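Local coordinates for nitrate transport protein (PDB 3KSX) that probably binds alkanesulfonates in the periplasm and delivers them to a membrane transporter, and is held here in complex with the buffer molecule MOPS, at residues Trp105-Pro110 with Ser275-Ser280; Lys132-Gln137 with Arg158-Leu163. All coordinates share one frame; numbering follows the deposited sequence.

Contact 1: Trp105-Pro110 with Ser275-Ser280; sequences WVPPTP and SVQPLS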
loop_
_atom_site.group_PDB
_atom_site.type_symbol
_atom_site.label_atom_id
_atom_site.label_comp_id
_atom_site.label_asym_id
_atom_site.label_seq_id
_atom_site.Cartn_x
_atom_site.Cartn_y
_atom_site.Cartn_z
ATOM N N TRP A 105 3.301 -4.277 10.993
ATOM C CA TRP A 105 2.468 -4.993 9.986
ATOM C C TRP A 105 1.049 -4.478 9.995
ATOM O O TRP A 105 0.505 -4.252 11.094
ATOM C CB TRP A 105 2.528 -6.530 10.201
ATOM C CG TRP A 105 1.442 -7.311 9.458
ATOM C CD1 TRP A 105 1.287 -7.421 8.132
ATOM C CD2 TRP A 105 0.298 -7.961 10.045
ATOM N NE1 TRP A 105 0.165 -8.200 7.820
ATOM C CE2 TRP A 105 -0.473 -8.507 8.984
ATOM C CE3 TRP A 105 -0.125 -8.146 11.361
ATOM C CZ2 TRP A 105 -1.666 -9.234 9.198
ATOM C CZ3 TRP A 105 -1.326 -8.787 11.581
ATOM C CH2 TRP A 105 -2.084 -9.345 10.494
ATOM N N VAL A 106 0.479 -4.305 8.788
ATOM C CA VAL A 106 -0.799 -3.670 8.570
ATOM C C VAL A 106 -1.646 -4.793 7.943
ATOM O O VAL A 106 -1.310 -5.296 6.868
ATOM C CB VAL A 106 -0.683 -2.533 7.483
ATOM C CG1 VAL A 106 -2.058 -1.945 7.239
ATOM C CG2 VAL A 106 0.305 -1.403 7.927
ATOM N N PRO A 107 -2.700 -5.250 8.624
ATOM C CA PRO A 107 -3.463 -6.328 8.012
ATOM C C PRO A 107 -4.114 -5.987 6.637
ATOM O O PRO A 107 -4.283 -4.811 6.256
ATOM C CB PRO A 107 -4.500 -6.604 9.055
ATOM C CG PRO A 107 -3.739 -6.167 10.376
ATOM C CD PRO A 107 -3.304 -4.858 9.902
ATOM N N PRO A 108 -4.415 -7.018 5.851
ATOM C CA PRO A 108 -4.770 -6.664 4.486
ATOM C C PRO A 108 -6.205 -6.142 4.331
ATOM O O PRO A 108 -7.070 -6.310 5.218
ATOM C CB PRO A 108 -4.672 -8.038 3.736
ATOM C CG PRO A 108 -5.025 -9.032 4.825
ATOM C CD PRO A 108 -4.322 -8.466 6.044
ATOM N N THR A 109 -6.455 -5.483 3.215
ATOM C CA THR A 109 -7.786 -4.927 2.889
ATOM C C THR A 109 -8.177 -5.383 1.496
ATOM O O THR A 109 -8.061 -4.625 0.501
ATOM C CB THR A 109 -7.782 -3.357 3.021
ATOM O OG1 THR A 109 -6.749 -2.833 2.241
ATOM C CG2 THR A 109 -7.473 -2.947 4.402
ATOM N N PRO A 110 -8.572 -6.685 1.361
ATOM C CA PRO A 110 -8.587 -7.282 0.068
ATOM C C PRO A 110 -9.681 -6.688 -0.823
ATOM O O PRO A 110 -9.568 -6.700 -2.042
ATOM C CB PRO A 110 -8.902 -8.755 0.368
ATOM C CG PRO A 110 -9.549 -8.748 1.846
ATOM C CD PRO A 110 -8.754 -7.669 2.454
ATOM N N SER A 275 -5.048 -2.154 12.097
ATOM C CA SER A 275 -4.076 -1.404 12.886
ATOM C C SER A 275 -2.652 -1.962 12.708
ATOM O O SER A 275 -2.450 -3.188 12.575
ATOM C CB SER A 275 -4.508 -1.429 14.359
ATOM O OG SER A 275 -4.759 -2.754 14.765
ATOM N N VAL A 276 -1.659 -1.095 12.711
ATOM C CA VAL A 276 -0.273 -1.559 12.632
ATOM C C VAL A 276 0.053 -2.298 13.924
ATOM O O VAL A 276 -0.285 -1.830 14.990
ATOM C CB VAL A 276 0.723 -0.445 12.269
ATOM C CG1 VAL A 276 0.724 0.654 13.290
ATOM C CG2 VAL A 276 2.157 -1.050 12.099
ATOM N N GLN A 277 0.597 -3.499 13.802
ATOM C CA GLN A 277 1.080 -4.289 14.970
ATOM C C GLN A 277 2.340 -5.040 14.593
ATOM O O GLN A 277 2.802 -4.974 13.394
ATOM C CB GLN A 277 0.033 -5.260 15.357
ATOM C CG GLN A 277 -0.650 -5.855 14.124
ATOM C CD GLN A 277 -1.988 -6.470 14.472
ATOM O OE1 GLN A 277 -3.048 -5.847 14.318
ATOM N NE2 GLN A 277 -1.951 -7.710 14.909
ATOM N N PRO A 278 2.906 -5.773 15.562
ATOM C CA PRO A 278 4.121 -6.463 15.311
ATOM C C PRO A 278 3.906 -7.558 14.306
ATOM O O PRO A 278 2.802 -8.068 14.133
ATOM C CB PRO A 278 4.450 -7.115 16.651
ATOM C CG PRO A 278 3.786 -6.263 17.668
ATOM C CD PRO A 278 2.502 -5.899 16.978
ATOM N N LEU A 279 4.948 -7.861 13.584
ATOM C CA LEU A 279 4.929 -8.965 12.624
ATOM C C LEU A 279 4.851 -10.298 13.366
ATOM O O LEU A 279 5.576 -10.558 14.354
ATOM C CB LEU A 279 6.166 -8.937 11.656
ATOM C CG LEU A 279 6.114 -7.833 10.538
ATOM C CD1 LEU A 279 6.553 -6.445 10.997
ATOM C CD2 LEU A 279 7.040 -8.274 9.419
ATOM N N SER A 280 3.946 -11.129 12.891
ATOM C CA SER A 280 3.811 -12.484 13.484
ATOM C C SER A 280 4.607 -13.468 12.638
ATOM O O SER A 280 4.925 -13.158 11.476
ATOM C CB SER A 280 2.300 -12.858 13.464
ATOM O OG SER A 280 1.841 -13.039 12.127
#
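Trp-105 and Gln-277 form a single antiparallel, hydrogen-bonded bridge, their CA atoms 5.2 Å apart. Gln-277 N gives its hydrogen to Trp-105 O at 2.8 Å, in the carbonyl plane. The return bond from Trp-105 N to Gln-277 O is modelled so short that its exact length is doubtful. Trp-105 O also receives a CA-H contact from Val-276 CA at 3.2 Å.

The indole dominates the side-chain packing. With CG anti to the backbone N (chi1 165°), the CE3 side of the ring runs alongside the methylene stem of Gln-277, whose CG comes 3.6 Å from Trp-105 CE3; so broad a side chain can pack against this aliphatic stem while its NE1 bonds to Thr-210 O. Beyond the bridge, Leu-279 brings its branch point to the tryptophan stem, CG to Trp-105 CB 3.8 Å. Strand 100-106 is one of the two edge strands of a five-stranded sheet in the first lobe of this two-lobed, periplasmic-binding-protein fold, and the loop 275-280 runs along its end just before helix 281-296.

Val-276, the buried residue of the loop, turns CG2 to 3.6 Å from Trp-105 N; its compact branched chain also touches Met-232 and Leu-235 of helix 225-244, an apolar setting that suits valine. Pro-107 lacks an N-H to offer Ser-275 O, consistent with the pairing stopping here; its CD lies 3.3 Å from Ser-275 O. Farther along the same exit from the strand, Thr-109 OG1 makes a weak hydrogen bond to the bound MOPS.

Contact 2: Lys132-Gln137 with Arg158-Leu163; sequences KRIAFQ and RDITPL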
loop_
_atom_site.group_PDB
_atom_site.type_symbol
_atom_site.label_atom_id
_atom_site.label_comp_id
_atom_site.label_asym_id
_atom_site.label_seq_id
_atom_site.Cartn_x
_atom_site.Cartn_y
_atom_site.Cartn_z
ATOM N N LYS A 132 -4.149 -8.195 -23.209
ATOM C CA LYS A 132 -4.566 -6.814 -22.992
ATOM C C LYS A 132 -3.492 -5.982 -22.241
ATOM O O LYS A 132 -2.638 -6.539 -21.551
ATOM C CB LYS A 132 -5.858 -6.772 -22.196
ATOM C CG LYS A 132 -7.007 -7.567 -22.760
ATOM C CD LYS A 132 -7.504 -6.993 -24.015
ATOM C CE LYS A 132 -8.702 -7.823 -24.400
ATOM N NZ LYS A 132 -8.667 -8.151 -25.821
ATOM N N ARG A 133 -3.599 -4.662 -22.385
ATOM C CA ARG A 133 -2.683 -3.673 -21.815
ATOM C C ARG A 133 -3.259 -3.303 -20.470
ATOM O O ARG A 133 -4.352 -2.776 -20.387
ATOM C CB ARG A 133 -2.677 -2.441 -22.695
ATOM C CG ARG A 133 -1.902 -2.650 -23.913
ATOM C CD ARG A 133 -1.775 -1.366 -24.637
ATOM N NE ARG A 133 -0.803 -1.677 -25.673
ATOM C CZ ARG A 133 0.010 -0.807 -26.258
ATOM N NH1 ARG A 133 -0.015 0.491 -25.926
ATOM N NH2 ARG A 133 0.859 -1.264 -27.184
ATOM N N ILE A 134 -2.515 -3.651 -19.434
ATOM C CA ILE A 134 -2.948 -3.446 -18.051
ATOM C C ILE A 134 -1.997 -2.496 -17.324
ATOM O O ILE A 134 -0.794 -2.807 -17.173
ATOM C CB ILE A 134 -3.019 -4.777 -17.333
ATOM C CG1 ILE A 134 -3.761 -5.849 -18.181
ATOM C CG2 ILE A 134 -3.611 -4.616 -15.954
ATOM C CD1 ILE A 134 -3.948 -7.146 -17.385
ATOM N N ALA A 135 -2.506 -1.360 -16.871
ATOM C CA ALA A 135 -1.775 -0.322 -16.119
ATOM C C ALA A 135 -1.668 -0.750 -14.646
ATOM O O ALA A 135 -2.660 -1.222 -14.043
ATOM C CB ALA A 135 -2.596 0.984 -16.140
ATOM N N PHE A 136 -0.503 -0.556 -14.054
ATOM C CA PHE A 136 -0.360 -0.696 -12.559
ATOM C C PHE A 136 0.973 -0.148 -12.148
ATOM O O PHE A 136 1.881 -0.030 -12.978
ATOM C CB PHE A 136 -0.448 -2.172 -12.024
ATOM C CG PHE A 136 0.503 -3.158 -12.733
ATOM C CD1 PHE A 136 1.719 -3.560 -12.091
ATOM C CD2 PHE A 136 0.211 -3.688 -13.987
ATOM C CE1 PHE A 136 2.566 -4.457 -12.694
ATOM C CE2 PHE A 136 1.089 -4.627 -14.628
ATOM C CZ PHE A 136 2.278 -4.961 -13.961
ATOM N N GLN A 137 1.114 0.131 -10.862
ATOM C CA GLN A 137 2.429 0.541 -10.367
ATOM C C GLN A 137 3.319 -0.673 -10.189
ATOM O O GLN A 137 3.012 -1.573 -9.421
ATOM C CB GLN A 137 2.204 1.290 -9.047
ATOM C CG GLN A 137 3.496 1.565 -8.279
ATOM C CD GLN A 137 4.308 2.687 -8.887
ATOM O OE1 GLN A 137 3.804 3.747 -9.202
ATOM N NE2 GLN A 137 5.620 2.470 -8.971
ATOM N N ARG A 158 3.404 -12.817 -18.385
ATOM C CA ARG A 158 3.815 -12.735 -19.793
ATOM C C ARG A 158 2.647 -12.853 -20.764
ATOM O O ARG A 158 2.872 -12.805 -21.964
ATOM C CB ARG A 158 4.954 -13.703 -20.148
ATOM C CG ARG A 158 4.757 -15.170 -19.774
ATOM C CD ARG A 158 6.128 -15.986 -19.523
ATOM N NE ARG A 158 5.921 -17.054 -18.529
ATOM C CZ ARG A 158 4.852 -17.865 -18.484
ATOM N NH1 ARG A 158 3.903 -17.803 -19.435
ATOM N NH2 ARG A 158 4.727 -18.762 -17.487
ATOM N N ASP A 159 1.423 -13.055 -20.258
ATOM C CA ASP A 159 0.259 -13.163 -21.155
ATOM C C ASP A 159 -0.461 -11.826 -21.332
ATOM O O ASP A 159 -1.477 -11.722 -22.042
ATOM C CB ASP A 159 -0.728 -14.197 -20.626
ATOM C CG ASP A 159 -0.163 -15.586 -20.592
ATOM O OD1 ASP A 159 0.493 -15.982 -21.571
ATOM O OD2 ASP A 159 -0.357 -16.309 -19.582
ATOM N N ILE A 160 0.021 -10.812 -20.615
ATOM C CA ILE A 160 -0.641 -9.488 -20.594
ATOM C C ILE A 160 0.453 -8.485 -20.913
ATOM O O ILE A 160 1.633 -8.820 -20.815
ATOM C CB ILE A 160 -1.419 -9.179 -19.292
ATOM C CG1 ILE A 160 -0.526 -9.146 -18.049
ATOM C CG2 ILE A 160 -2.505 -10.248 -19.005
ATOM C CD1 ILE A 160 0.199 -7.868 -17.853
ATOM N N THR A 161 0.096 -7.273 -21.308
ATOM C CA THR A 161 1.073 -6.258 -21.530
ATOM C C THR A 161 1.071 -5.197 -20.421
ATOM O O THR A 161 0.100 -4.467 -20.343
ATOM C CB THR A 161 0.737 -5.595 -22.796
ATOM O OG1 THR A 161 0.971 -6.546 -23.818
ATOM C CG2 THR A 161 1.552 -4.398 -23.019
ATOM N N PRO A 162 2.139 -5.106 -19.574
ATOM C CA PRO A 162 2.041 -4.139 -18.426
ATOM C C PRO A 162 2.263 -2.685 -18.875
ATOM O O PRO A 162 3.090 -2.414 -19.717
ATOM C CB PRO A 162 3.161 -4.626 -17.498
ATOM C CG PRO A 162 4.249 -5.160 -18.513
ATOM C CD PRO A 162 3.353 -5.975 -19.435
ATOM N N LEU A 163 1.498 -1.740 -18.377
ATOM C CA LEU A 163 1.856 -0.360 -18.498
ATOM C C LEU A 163 2.194 0.093 -17.057
ATOM O O LEU A 163 1.308 0.294 -16.192
ATOM C CB LEU A 163 0.711 0.446 -19.171
ATOM C CG LEU A 163 0.107 -0.156 -20.434
ATOM C CD1 LEU A 163 -1.152 0.573 -20.860
ATOM C CD2 LEU A 163 1.097 -0.243 -21.613
#
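Leu-163 O is gripped twice by the neighbouring strand: Phe-136 N donates to it at 2.9 Å, and Ala-135 CA adds a CA-H contact at 3.1 Å. The same double use recurs two residues earlier at Thr-161 O, which accepts Ile-134 N and the CA-H of Arg-133. Lys-132 O takes Thr-161 N in a nearly straight bond of 2.8 Å (173° at the hydrogen). Ile-134 O receives Leu-163 N at 2.8 Å from above its carbonyl plane rather than on a lone pair. The short strand segments are inclined at 35°.

Parallel pairing sets Arg-133, Thr-161, Ala-135 and Leu-163 on one face and Ile-134 with Pro-162 on the other. On the first, the stem of Arg-133 lies beside Thr-161, CG to CG2 4.0 Å, and its CB meets Leu-163 CD1 at 3.8 Å; a long chain with an apolar root suits an exposed residue whose stem packs. From the other face Ile-134 reaches back with CD1 to Ile-160 CB at 3.8 Å, just before the strand, the chains crossing at about a right angle. Phe-136 CG stands between the backbone N and the carbonyl carbon (chi1 52°), bringing the ring beside Pro-162, CE2 to CB 3.5 Å. Proline fits because 161-164 is an edge strand and its bonds to 132-137 use the N-H groups of Thr-161 and Leu-163.

Strands 133-136 and 161-164 belong to a beta-alpha-beta crossover. Its helix 141-152 packs Leu-146 on Ile-134 and Phe-136 and Leu-150 on Ile-160, buried places that suit large apolar chains, while strand 181-185 pairs with the other side of strand 133-136.

How the contacts relate
From the N terminus the chain builds most of the first lobe's sheet, reaches strand 100-106 at one edge of it, and crosses into the second lobe, where strand 113-118 begins the other sheet. There contact 2 closes a short loop, joining 132-137 to 158-163 across helix 141-152. After strand 198-203 the chain returns to the first lobe through strand 212-217 and a run of helices, until 275-280 meets 105-110 and contact 1 closes its long loop. Contact 2 is therefore nested within contact 1. Their centres lie 28 Å apart, on opposite sides of the chain's centre: one contact fastens a late loop to the first lobe, the other pairs an edge strand with its inner neighbour in the second.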